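Local coordinates for lipase (Streptomyces rimosus, PDB 5MAL), which hydrolyses ester bonds of triacylglycerols, phospholipids and other esters, preferring medium-length acyl chains, and also cleaves palmitoyl-CoA, as a secreted SGNH-family (GDSL) enzyme, at residues D9-G14 with Y215-N220; G25-S30 with T50-A55; K32-L37 with S76-G81; Y141-K146 with A162-A167; G186-T191 with K224-V229. One frame throughout, in Å; residues are numbered along the deposited sequence.

Interaction 1 of 5, residues D9-G14 with Y215-N220; sequences DSYSSG and YHPTAN
Ser10 and His216 meet here as the catalytic dyad of an SGNH hydrolase, the nucleophile on the short helix 10-13 and the histidine on the loop that leads into helix 219-232. Ser10 OG lies in the plane of the imidazole, at its edge, and is hydrogen-bonded to His216 NE2 at 2.6 Å. The serine torsion (chi1 47°) sets OG between the backbone N and the carbonyl carbon, turned to the ring. On the far side of the imidazole, ND1 is bonded to Ser214 O, a backbone carbonyl where a triad would offer a carboxylate; together the two bonds fix the ring's rotation.

The tight part of the contact is built on Tyr11. Its ring slides beneath the imidazole in an offset stack, centroids 4.5 Å apart and planes 30° from parallel, with His216 CD2 over one face near the rim. Next to this stack, Tyr11 CD2 comes to 3.5 Å from Pro217 CD, the two side chains crossing at about a right angle. Ser10, Tyr11 and Pro217 are all buried. His216 is the partly exposed member, toward the solvent side, yet the stack and its two bonds still hold it. Thr218, the N-cap of helix 219-232, and the residues after it are also partly exposed. Behind the nucleophile, Asp9 OD1 receives Tyr11 N from above its carboxylate plane (3.1 Å) and caps helix 10-13. At the far end of the Tyr11 ring, the hydroxyl makes a weak hydrogen bond, Tyr11 OH to Tyr215 O at 2.8 Å.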
# COMPACT_ATOMS: atom_id res chain seq x y z
N ASP A 9 -3.76 -1.23 4.35
CA ASP A 9 -2.71 -1.15 5.35
C ASP A 9 -2.18 0.26 5.43
O ASP A 9 -2.90 1.20 5.13
CB ASP A 9 -1.59 -2.13 5.05
CG ASP A 9 -1.05 -2.00 3.64
OD1 ASP A 9 -1.17 -0.92 3.03
OD2 ASP A 9 -0.48 -3.00 3.16
N SER A 10 -0.92 0.40 5.81
CA SER A 10 -0.37 1.70 6.14
C SER A 10 -0.15 2.54 4.90
O SER A 10 -0.03 3.76 4.99
CB SER A 10 0.93 1.51 6.90
OG SER A 10 1.72 0.55 6.23
N TYR A 11 -0.05 1.90 3.74
CA TYR A 11 0.15 2.68 2.51
C TYR A 11 -1.15 3.37 2.13
O TYR A 11 -1.15 4.34 1.36
CB TYR A 11 0.66 1.81 1.36
CG TYR A 11 2.10 1.44 1.59
CD1 TYR A 11 2.43 0.51 2.55
CD2 TYR A 11 3.12 2.08 0.90
CE1 TYR A 11 3.74 0.19 2.80
CE2 TYR A 11 4.45 1.76 1.15
CZ TYR A 11 4.74 0.82 2.12
OH TYR A 11 6.04 0.47 2.39
N SER A 12 -2.25 2.87 2.66
CA SER A 12 -3.54 3.48 2.40
C SER A 12 -3.92 4.39 3.55
O SER A 12 -4.52 5.43 3.33
CB SER A 12 -4.64 2.44 2.19
OG SER A 12 -4.44 1.77 0.96
N SER A 13 -3.60 3.97 4.77
CA SER A 13 -3.93 4.82 5.92
C SER A 13 -3.08 6.07 5.87
O SER A 13 -3.52 7.14 6.27
CB SER A 13 -3.71 4.08 7.25
OG SER A 13 -2.33 4.07 7.62
N GLY A 14 -1.86 5.94 5.36
CA GLY A 14 -1.00 7.09 5.18
C GLY A 14 0.04 7.29 6.27
O GLY A 14 0.42 8.41 6.56
N TYR A 215 10.05 3.63 4.82
CA TYR A 215 9.60 3.02 3.56
C TYR A 215 8.16 3.34 3.20
O TYR A 215 7.61 2.79 2.25
CB TYR A 215 9.79 1.51 3.59
CG TYR A 215 11.25 1.15 3.65
CD1 TYR A 215 12.05 1.31 2.53
CD2 TYR A 215 11.83 0.71 4.83
CE1 TYR A 215 13.39 1.00 2.57
CE2 TYR A 215 13.18 0.41 4.89
CZ TYR A 215 13.96 0.56 3.76
OH TYR A 215 15.30 0.26 3.78
N HIS A 216 7.54 4.24 3.94
CA HIS A 216 6.19 4.65 3.59
C HIS A 216 6.21 5.93 2.78
O HIS A 216 7.18 6.66 2.82
CB HIS A 216 5.35 4.82 4.84
CG HIS A 216 4.97 3.51 5.45
ND1 HIS A 216 5.84 2.78 6.23
CD2 HIS A 216 3.86 2.76 5.30
CE1 HIS A 216 5.25 1.65 6.58
NE2 HIS A 216 4.05 1.61 6.03
N PRO A 217 5.13 6.20 2.04
CA PRO A 217 5.14 7.43 1.25
C PRO A 217 5.19 8.66 2.13
O PRO A 217 4.61 8.68 3.22
CB PRO A 217 3.81 7.38 0.51
CG PRO A 217 3.50 5.92 0.41
CD PRO A 217 3.97 5.36 1.73
N THR A 218 5.91 9.67 1.66
CA THR A 218 5.88 10.97 2.29
C THR A 218 4.53 11.62 1.97
O THR A 218 3.73 11.04 1.24
CB THR A 218 6.99 11.86 1.76
OG1 THR A 218 6.75 12.11 0.37
CG2 THR A 218 8.34 11.16 1.94
N ALA A 219 4.31 12.82 2.49
CA ALA A 219 3.11 13.56 2.13
C ALA A 219 3.05 13.76 0.62
O ALA A 219 1.99 13.62 0.01
CB ALA A 219 3.07 14.91 2.86
N ASN A 220 4.20 14.07 0.02
CA ASN A 220 4.30 14.28 -1.42
C ASN A 220 4.00 12.97 -2.15
O ASN A 220 3.35 12.96 -3.20
CB ASN A 220 5.69 14.84 -1.79
CG ASN A 220 5.71 15.54 -3.14
OD1 ASN A 220 4.70 15.60 -3.83
ND2 ASN A 220 6.86 16.09 -3.51

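Interaction 2 of 5, residues G25-S30 with T50-A55; sequences GSCKRS and TACSGA
Cys27 and Cys52 are joined by a disulfide, SG to SG 2.0 Å, with a chi3 of -85° that makes the bridge left-handed. Beside the covalent link the main chains are bonded as well, Ser53 N donating to Cys27 O at 2.9 Å with an N-H...O angle of 162°. Two residues before Ser53, Ala51 O is taken by Arg29 NH1 at 2.8 Å, the oxygen lying at the edge of the guanidinium and nearly in its plane. Arg29 CG and CD lie along the same carbonyl, each 3.3 Å from Ala51 O, and the bend of the chain at chi3 brings the guanidinium back to that oxygen.

The segment 50-55 is the loop after strand 46-49, and Cys52 to Ala55 form a type II beta turn with Gly54 at positive phi, closed by Ala55 N to Cys52 O. In SGNH hydrolases a glycine in this loop commonly lends its N-H to the oxyanion hole, and the position of Gly54 is consistent with that role. The Ser53 side chain touches Ser10.

Two waters serve three further carbonyls. One donates to Ser53 O (3.0 Å) and, weakly, to Ser26 O, while pairing with Ser26 OG at 2.6 Å. The other donates a hydrogen bond to Thr50 O at 2.7 Å and accepts weakly from Arg29 NH1. Lys28 O is met by Ser13 OG.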
# COMPACT_ATOMS: atom_id res chain seq x y z
N GLY A 25 -6.74 5.93 16.18
CA GLY A 25 -5.83 5.21 17.05
C GLY A 25 -4.59 4.77 16.31
O GLY A 25 -4.01 5.50 15.50
N SER A 26 -4.19 3.53 16.55
CA SER A 26 -2.96 3.01 15.98
C SER A 26 -3.07 2.80 14.47
O SER A 26 -2.09 2.47 13.82
CB SER A 26 -2.58 1.71 16.66
OG SER A 26 -3.51 0.69 16.35
N CYS A 27 -4.27 2.98 13.92
CA CYS A 27 -4.45 2.82 12.48
C CYS A 27 -3.67 3.88 11.71
O CYS A 27 -3.29 3.65 10.57
CB CYS A 27 -5.93 2.89 12.11
SG CYS A 27 -6.81 1.39 12.51
N LYS A 28 -3.43 5.03 12.35
CA LYS A 28 -2.65 6.10 11.76
C LYS A 28 -3.23 6.50 10.40
O LYS A 28 -2.54 6.49 9.40
CB LYS A 28 -1.18 5.68 11.62
CG LYS A 28 -0.37 5.80 12.90
CD LYS A 28 -0.10 7.24 13.26
CE LYS A 28 0.84 7.33 14.46
NZ LYS A 28 0.94 8.73 14.96
N ARG A 29 -4.51 6.83 10.39
CA ARG A 29 -5.13 7.33 9.17
C ARG A 29 -4.87 8.82 9.00
O ARG A 29 -5.43 9.66 9.70
CB ARG A 29 -6.63 7.05 9.18
CG ARG A 29 -6.91 5.57 8.92
CD ARG A 29 -8.40 5.28 8.74
NE ARG A 29 -9.14 5.31 10.00
CZ ARG A 29 -9.39 4.24 10.77
NH1 ARG A 29 -8.93 3.05 10.44
NH2 ARG A 29 -10.11 4.39 11.88
N SER A 30 -4.03 9.11 8.02
CA SER A 30 -3.59 10.46 7.73
C SER A 30 -4.60 11.23 6.90
O SER A 30 -5.17 10.68 5.96
CB SER A 30 -2.26 10.40 6.98
OG SER A 30 -1.98 11.64 6.38
N THR A 50 -11.28 2.89 6.74
CA THR A 50 -11.02 1.83 7.70
C THR A 50 -9.62 1.22 7.53
O THR A 50 -9.24 0.32 8.27
CB THR A 50 -12.08 0.71 7.60
OG1 THR A 50 -12.10 0.19 6.27
CG2 THR A 50 -13.44 1.26 7.95
N ALA A 51 -8.87 1.71 6.56
CA ALA A 51 -7.49 1.29 6.39
C ALA A 51 -6.73 1.45 7.70
O ALA A 51 -7.05 2.33 8.50
CB ALA A 51 -6.80 2.09 5.28
N CYS A 52 -5.74 0.61 7.93
CA CYS A 52 -5.12 0.59 9.25
C CYS A 52 -3.69 0.12 9.17
O CYS A 52 -3.38 -0.90 8.58
CB CYS A 52 -5.93 -0.32 10.18
SG CYS A 52 -5.57 -0.09 11.94
N SER A 53 -2.80 0.90 9.77
CA SER A 53 -1.40 0.51 9.82
C SER A 53 -1.27 -0.89 10.39
O SER A 53 -1.93 -1.23 11.38
CB SER A 53 -0.60 1.50 10.68
OG SER A 53 0.74 1.07 10.78
N GLY A 54 -0.45 -1.71 9.75
CA GLY A 54 -0.19 -3.05 10.25
C GLY A 54 -1.14 -4.10 9.70
O GLY A 54 -0.92 -5.30 9.92
N ALA A 55 -2.19 -3.66 9.00
CA ALA A 55 -3.21 -4.58 8.53
C ALA A 55 -2.70 -5.65 7.58
O ALA A 55 -1.96 -5.38 6.63
CB ALA A 55 -4.34 -3.82 7.85
O HOH W 1 -2.88 -0.59 14.16
O HOH W 2 -10.20 0.00 10.80

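Interaction 3 of 5, residues K32-L37 with S76-G81; sequences KSYPAL and SITIGG
Tyr34 reaches from the first turn of helix 34-40 to Ser76 and Thr78 on strand 74-78. Its CB lies against the backbone of Leu227, and with chi1 at 70° CG sits between the backbone N and the carbonyl carbon, directing the ring to the strand. CG is roofed by the next residue in the chain: Pro35 CD is 3.2 Å above the ring plane, offset toward the rim. The opposite face, toward CD2 and CE2, meets the ring of Tyr226, offset and with planes about 15° apart. On the other flank, CE1 comes to 4.0 Å from Ser76 OG, obliquely.

At the tip, OH touches Thr78 CG2 at 3.7 Å, the two side chains arriving from opposite directions. The hydroxyl's polar needs are met twice, by Ser12 OG on the nucleophile helix and by a water 2.9 Å from Tyr34 OH. That water also binds Ser76 OG at 2.6 Å, so it bridges helix and strand; Ser76 OG has Tyr4 OH as a further partner, and Thr78 OG1 is held by Ser12 OG and Asp9 OD1. At the base, Ser33 OG accepts from Ala36 N (3.3 Å) as the N-cap of the helix.

In the alpha/beta/alpha SGNH fold this places helix 34-40 against one face of the parallel sheet, over strands 3-8 and 74-78, with helix 219-232 packed alongside and Leu139 of strand 135-139 touching Tyr34 as well.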
# COMPACT_ATOMS: atom_id res chain seq x y z
N LYS A 32 -3.63 13.36 4.98
CA LYS A 32 -2.87 13.57 3.76
C LYS A 32 -2.64 12.25 3.02
O LYS A 32 -1.89 12.20 2.05
CB LYS A 32 -1.54 14.24 4.06
CG LYS A 32 -1.71 15.63 4.65
CD LYS A 32 -0.39 16.37 4.76
CE LYS A 32 -0.57 17.67 5.53
NZ LYS A 32 -1.39 18.65 4.78
N SER A 33 -3.29 11.20 3.48
CA SER A 33 -3.30 9.92 2.77
C SER A 33 -4.08 10.03 1.47
O SER A 33 -4.95 10.90 1.35
CB SER A 33 -3.94 8.84 3.64
OG SER A 33 -5.31 9.14 3.81
N TYR A 34 -3.83 9.15 0.50
CA TYR A 34 -4.55 9.36 -0.76
C TYR A 34 -6.07 9.20 -0.57
O TYR A 34 -6.83 9.93 -1.19
CB TYR A 34 -4.03 8.44 -1.88
CG TYR A 34 -4.35 6.99 -1.71
CD1 TYR A 34 -5.56 6.47 -2.18
CD2 TYR A 34 -3.44 6.12 -1.12
CE1 TYR A 34 -5.86 5.14 -2.03
CE2 TYR A 34 -3.72 4.78 -0.97
CZ TYR A 34 -4.94 4.30 -1.42
OH TYR A 34 -5.27 2.98 -1.28
N PRO A 35 -6.54 8.28 0.32
CA PRO A 35 -8.01 8.27 0.43
C PRO A 35 -8.58 9.54 1.03
O PRO A 35 -9.60 10.02 0.55
CB PRO A 35 -8.28 7.08 1.35
CG PRO A 35 -7.11 6.18 1.15
CD PRO A 35 -5.97 7.15 1.08
N ALA A 36 -7.93 10.08 2.05
CA ALA A 36 -8.42 11.31 2.66
C ALA A 36 -8.35 12.47 1.67
O ALA A 36 -9.26 13.29 1.59
CB ALA A 36 -7.64 11.62 3.91
N LEU A 37 -7.27 12.53 0.90
CA LEU A 37 -7.16 13.56 -0.13
C LEU A 37 -8.24 13.42 -1.20
O LEU A 37 -8.80 14.41 -1.69
CB LEU A 37 -5.78 13.52 -0.79
CG LEU A 37 -4.60 13.90 0.09
CD1 LEU A 37 -3.31 13.71 -0.69
CD2 LEU A 37 -4.72 15.33 0.59
N SER A 76 -11.30 1.42 -2.32
CA SER A 76 -9.87 1.38 -2.63
C SER A 76 -9.17 0.48 -1.63
O SER A 76 -9.62 0.32 -0.50
CB SER A 76 -9.24 2.77 -2.62
OG SER A 76 -9.39 3.40 -1.36
N ILE A 77 -8.04 -0.09 -2.03
CA ILE A 77 -7.30 -0.91 -1.09
C ILE A 77 -5.85 -1.08 -1.50
O ILE A 77 -5.55 -1.18 -2.69
CB ILE A 77 -7.97 -2.29 -0.93
CG1 ILE A 77 -7.31 -3.09 0.20
CG2 ILE A 77 -7.98 -3.06 -2.27
CD1 ILE A 77 -8.12 -4.32 0.63
N THR A 78 -4.96 -1.03 -0.52
CA THR A 78 -3.63 -1.61 -0.63
C THR A 78 -3.58 -2.64 0.49
O THR A 78 -3.86 -2.33 1.62
CB THR A 78 -2.47 -0.58 -0.46
OG1 THR A 78 -2.58 0.06 0.81
CG2 THR A 78 -2.51 0.49 -1.54
N ILE A 79 -3.30 -3.90 0.16
CA ILE A 79 -3.16 -4.91 1.20
C ILE A 79 -2.33 -6.05 0.66
O ILE A 79 -2.33 -6.30 -0.54
CB ILE A 79 -4.52 -5.45 1.70
CG1 ILE A 79 -4.37 -6.12 3.07
CG2 ILE A 79 -5.12 -6.42 0.69
CD1 ILE A 79 -4.05 -5.16 4.21
N GLY A 80 -1.59 -6.70 1.56
CA GLY A 80 -0.78 -7.83 1.16
C GLY A 80 0.67 -7.68 1.56
O GLY A 80 1.36 -8.68 1.76
N GLY A 81 1.14 -6.45 1.68
CA GLY A 81 2.50 -6.21 2.10
C GLY A 81 2.79 -6.80 3.47
O GLY A 81 3.80 -7.46 3.67
O HOH W 3 -7.63 2.54 0.40

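Interaction 4 of 5, residues Y141-K146 with A162-A167; sequences YPRFYK and AINAAA
A beta-alpha connection of the SGNH fold folds back on itself here: the loop leaving strand 135-139 lies across helix 159-180, the helix it later enters. The joint is the amide of Asn164, which grips both backbone groups of Tyr145. Its OD1 receives Tyr145 N at 3.0 Å, in the carbonyl plane and on a lone pair, while ND2 donates to Tyr145 O at 2.8 Å with an N-H...O angle of 162°. The two bonds hold the amide edge-on to the Tyr145 backbone and fix its rotation. With CG anti to the carbonyl carbon (chi1 -83°), the side chain swings off the helix to meet the loop, although its CB bond does not point there.

Ile163 covers the neighbouring part. Its CG2 presses against Phe144 CD2 at 3.3 Å, a tight approach, and CD1 reaches Tyr145 CE2 at 4.0 Å. A turn later, Ala167 CB rests 3.8 Å from Arg143 CA and equally close to Pro142 O. A water accepts from Phe144 N at 2.9 Å and donates weakly to Ile163 O, joining the backbones. Arg143 NH1 forms a salt bridge with Asp168 of the same helix.

Tyr145 OH, bonded to Tyr215 OH, and the Phe144 ring, which meets that of Tyr215, join the loop to the residue next to His216. Helix 86-96 touches Phe144 and Ile163 through Met90, and helix 98-130 backs the helix through Ile105.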
# COMPACT_ATOMS: atom_id res chain seq x y z
N TYR A 141 2.08 -1.29 -4.66
CA TYR A 141 3.12 -0.67 -3.86
C TYR A 141 4.18 -0.16 -4.80
O TYR A 141 4.34 -0.67 -5.91
CB TYR A 141 3.72 -1.67 -2.87
CG TYR A 141 2.73 -2.25 -1.90
CD1 TYR A 141 2.49 -1.63 -0.68
CD2 TYR A 141 2.04 -3.42 -2.20
CE1 TYR A 141 1.57 -2.16 0.22
CE2 TYR A 141 1.12 -3.96 -1.31
CZ TYR A 141 0.89 -3.33 -0.10
OH TYR A 141 -0.01 -3.85 0.79
N PRO A 142 4.93 0.87 -4.38
CA PRO A 142 5.97 1.35 -5.28
C PRO A 142 7.21 0.49 -5.12
O PRO A 142 7.44 -0.02 -4.02
CB PRO A 142 6.22 2.78 -4.79
CG PRO A 142 5.96 2.70 -3.31
CD PRO A 142 4.83 1.68 -3.15
N ARG A 143 7.97 0.29 -6.19
CA ARG A 143 9.35 -0.16 -6.03
C ARG A 143 10.02 0.86 -5.14
O ARG A 143 9.85 2.07 -5.34
CB ARG A 143 10.06 -0.27 -7.39
CG ARG A 143 9.81 -1.57 -8.13
CD ARG A 143 10.64 -1.61 -9.39
NE ARG A 143 10.31 -0.47 -10.24
CZ ARG A 143 9.47 -0.53 -11.26
NH1 ARG A 143 8.90 -1.68 -11.59
NH2 ARG A 143 9.23 0.57 -11.97
N PHE A 144 10.76 0.40 -4.14
CA PHE A 144 11.31 1.31 -3.14
C PHE A 144 12.53 2.08 -3.63
O PHE A 144 12.82 3.17 -3.12
CB PHE A 144 11.69 0.55 -1.87
CG PHE A 144 10.53 0.15 -1.01
CD1 PHE A 144 9.27 0.68 -1.19
CD2 PHE A 144 10.72 -0.76 0.03
CE1 PHE A 144 8.21 0.31 -0.38
CE2 PHE A 144 9.66 -1.16 0.84
CZ PHE A 144 8.40 -0.62 0.63
N TYR A 145 13.27 1.52 -4.58
CA TYR A 145 14.59 2.05 -4.94
C TYR A 145 14.78 2.33 -6.41
O TYR A 145 14.28 1.59 -7.27
CB TYR A 145 15.68 1.06 -4.49
CG TYR A 145 15.80 0.99 -3.01
CD1 TYR A 145 16.43 2.01 -2.31
CD2 TYR A 145 15.26 -0.07 -2.28
CE1 TYR A 145 16.54 1.98 -0.94
CE2 TYR A 145 15.37 -0.12 -0.90
CZ TYR A 145 16.01 0.92 -0.24
OH TYR A 145 16.14 0.93 1.13
N LYS A 146 15.51 3.40 -6.70
CA LYS A 146 16.07 3.61 -8.02
C LYS A 146 17.42 2.92 -8.03
O LYS A 146 18.25 3.18 -7.15
CB LYS A 146 16.24 5.09 -8.35
CG LYS A 146 17.07 5.32 -9.60
CD LYS A 146 17.54 6.76 -9.70
CE LYS A 146 17.87 7.16 -11.14
NZ LYS A 146 18.19 5.97 -11.99
N ALA A 162 16.58 -6.51 -4.62
CA ALA A 162 15.79 -7.62 -4.11
C ALA A 162 14.45 -7.13 -3.57
O ALA A 162 13.41 -7.74 -3.83
CB ALA A 162 16.56 -8.36 -3.03
N ILE A 163 14.49 -6.04 -2.82
CA ILE A 163 13.28 -5.37 -2.34
C ILE A 163 12.42 -4.88 -3.49
O ILE A 163 11.20 -4.99 -3.46
CB ILE A 163 13.64 -4.19 -1.43
CG1 ILE A 163 14.05 -4.70 -0.07
CG2 ILE A 163 12.48 -3.26 -1.23
CD1 ILE A 163 15.14 -3.90 0.52
N ASN A 164 13.06 -4.32 -4.52
CA ASN A 164 12.33 -3.92 -5.72
C ASN A 164 11.61 -5.11 -6.34
O ASN A 164 10.47 -5.01 -6.77
CB ASN A 164 13.27 -3.30 -6.75
CG ASN A 164 13.53 -1.83 -6.50
OD1 ASN A 164 13.10 -1.28 -5.50
ND2 ASN A 164 14.24 -1.21 -7.41
N ALA A 165 12.31 -6.24 -6.40
CA ALA A 165 11.76 -7.45 -7.00
C ALA A 165 10.54 -7.93 -6.22
O ALA A 165 9.57 -8.40 -6.82
CB ALA A 165 12.83 -8.54 -7.07
N ALA A 166 10.60 -7.83 -4.90
CA ALA A 166 9.48 -8.13 -4.03
C ALA A 166 8.29 -7.25 -4.39
O ALA A 166 7.17 -7.72 -4.49
CB ALA A 166 9.85 -7.95 -2.57
N ALA A 167 8.55 -5.96 -4.57
CA ALA A 167 7.50 -5.04 -5.01
C ALA A 167 6.96 -5.47 -6.36
O ALA A 167 5.74 -5.55 -6.55
CB ALA A 167 8.04 -3.63 -5.09
O HOH W 4 10.29 -2.26 -3.15

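Interaction 5 of 5, residues G186-T191 with K224-V229; sequences GDVNTT and KGYLPV
Val229 fills the joint between the two segments: its CG1 comes to 3.4 Å from Gly186 CA, where the glycine's lack of a side chain allows the close approach. The two methyls spread along the segment 186-191, for with CG1 anti to the backbone N (chi1 178°) and set on Gly186, CG2 is left beside Thr190 OG1 and Thr191 OG1. Next to it, Val188 lays CG1 over one face of the Tyr226 ring, a CH-pi contact 3.8 Å from the centroid and 22° off the normal, while its CG2 is near the phenol oxygen. At the other end, Thr191 OG1 stands 2.7 Å from Gly225 O and 3.0 Å from Val188 O; its one proton can serve either.

These residues connect the end of strand 184-186, an outermost strand of the five-stranded parallel sheet, and the short helix 189-192 with the C-terminal helix 219-232. The latter carries a wider pi-type turn at 224-226 and a kink at Pro228, which has no N-H to give the preceding turn.

Further out, Asp187 sets the loop in place. Its OD1 caps the coming helix by accepting from Asn189 N (2.9 Å), above the carboxylate plane, and its backbone O takes Thr190 OG1 at 2.7 Å as well as Thr190 N. Tyr226 is fixed at its far end by a bond from OH to Gly140 O, and Asn189 OD1 holds Arg143 N.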
# COMPACT_ATOMS: atom_id res chain seq x y z
N GLY A 186 -4.22 -0.07 -9.82
CA GLY A 186 -3.51 1.18 -9.98
C GLY A 186 -2.04 0.94 -9.69
O GLY A 186 -1.64 0.68 -8.55
N ASP A 187 -1.25 1.00 -10.75
CA ASP A 187 0.19 0.80 -10.63
C ASP A 187 0.84 2.11 -10.20
O ASP A 187 0.91 3.06 -10.97
CB ASP A 187 0.77 0.33 -11.97
CG ASP A 187 2.27 0.15 -11.93
OD1 ASP A 187 2.88 0.27 -10.85
OD2 ASP A 187 2.84 -0.14 -13.00
N VAL A 188 1.34 2.17 -8.97
CA VAL A 188 1.85 3.45 -8.50
C VAL A 188 3.29 3.70 -8.94
O VAL A 188 3.83 4.77 -8.69
CB VAL A 188 1.74 3.59 -6.97
CG1 VAL A 188 0.26 3.59 -6.56
CG2 VAL A 188 2.52 2.49 -6.25
N ASN A 189 3.90 2.75 -9.63
CA ASN A 189 5.20 3.02 -10.23
C ASN A 189 5.08 4.02 -11.36
O ASN A 189 6.07 4.62 -11.78
CB ASN A 189 5.83 1.73 -10.74
CG ASN A 189 6.32 0.87 -9.63
OD1 ASN A 189 6.94 1.35 -8.68
ND2 ASN A 189 6.03 -0.42 -9.72
N THR A 190 3.87 4.20 -11.86
CA THR A 190 3.68 5.16 -12.94
C THR A 190 4.02 6.55 -12.41
O THR A 190 4.54 7.40 -13.15
CB THR A 190 2.25 5.12 -13.49
OG1 THR A 190 1.31 5.32 -12.42
CG2 THR A 190 1.98 3.77 -14.13
N THR A 191 3.76 6.78 -11.13
CA THR A 191 4.00 8.09 -10.54
C THR A 191 5.26 8.13 -9.68
O THR A 191 5.89 9.17 -9.57
CB THR A 191 2.83 8.55 -9.68
OG1 THR A 191 2.48 7.49 -8.78
CG2 THR A 191 1.62 8.90 -10.56
N LYS A 224 0.98 12.98 -4.70
CA LYS A 224 1.32 12.91 -6.12
C LYS A 224 1.75 11.55 -6.61
O LYS A 224 1.92 11.35 -7.81
CB LYS A 224 2.40 13.91 -6.44
CG LYS A 224 1.83 15.28 -6.59
CD LYS A 224 2.82 16.22 -6.03
CE LYS A 224 4.09 16.23 -6.84
NZ LYS A 224 4.99 17.37 -6.47
N GLY A 225 1.97 10.63 -5.68
CA GLY A 225 2.26 9.26 -6.06
C GLY A 225 0.97 8.48 -6.03
O GLY A 225 0.47 8.06 -7.08
N TYR A 226 0.39 8.29 -4.85
CA TYR A 226 -0.82 7.48 -4.75
C TYR A 226 -2.09 8.14 -5.26
O TYR A 226 -2.82 7.53 -6.04
CB TYR A 226 -1.05 7.04 -3.31
CG TYR A 226 -0.39 5.74 -3.05
CD1 TYR A 226 0.94 5.69 -2.63
CD2 TYR A 226 -1.07 4.54 -3.25
CE1 TYR A 226 1.57 4.48 -2.41
CE2 TYR A 226 -0.45 3.33 -3.04
CZ TYR A 226 0.87 3.31 -2.62
OH TYR A 226 1.47 2.11 -2.41
N LEU A 227 -2.36 9.36 -4.82
CA LEU A 227 -3.64 9.98 -5.14
C LEU A 227 -3.88 10.10 -6.65
O LEU A 227 -4.98 9.81 -7.11
CB LEU A 227 -3.75 11.36 -4.47
CG LEU A 227 -4.96 12.17 -4.92
CD1 LEU A 227 -6.26 11.50 -4.52
CD2 LEU A 227 -4.88 13.60 -4.36
N PRO A 228 -2.86 10.49 -7.43
CA PRO A 228 -3.15 10.59 -8.86
C PRO A 228 -3.53 9.24 -9.47
O PRO A 228 -4.32 9.16 -10.42
CB PRO A 228 -1.85 11.13 -9.45
CG PRO A 228 -1.26 11.94 -8.32
CD PRO A 228 -1.54 11.08 -7.11
N VAL A 229 -3.00 8.16 -8.90
CA VAL A 229 -3.35 6.84 -9.39
C VAL A 229 -4.80 6.48 -9.04
O VAL A 229 -5.51 5.90 -9.86
CB VAL A 229 -2.38 5.80 -8.85
CG1 VAL A 229 -2.77 4.42 -9.31
CG2 VAL A 229 -0.99 6.13 -9.34

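Overall arrangement
From the N terminus, residues 9-14 leave the first strand, and interaction 1 closes the longest loop, returning the chain near its end to the nucleophile. Interactions 2, 3 and 4 all fall within that loop. Interactions 2 and 3 cross, since 32-37 lies between the halves of the disulfide loop and 76-81 beyond it; both precede interaction 4. Interaction 5 follows interaction 4 and crosses interaction 1, both using helix 219-232. Interactions 1 and 5 bring this helix and its preceding loop to the nucleophile helix and edge strand 184-186; interaction 3 joins helix 34-40 to central strand 74-78. Ser12, through Thr78 and Tyr34, joins interactions 1 and 3; Tyr141 joins interaction 4 to both of these.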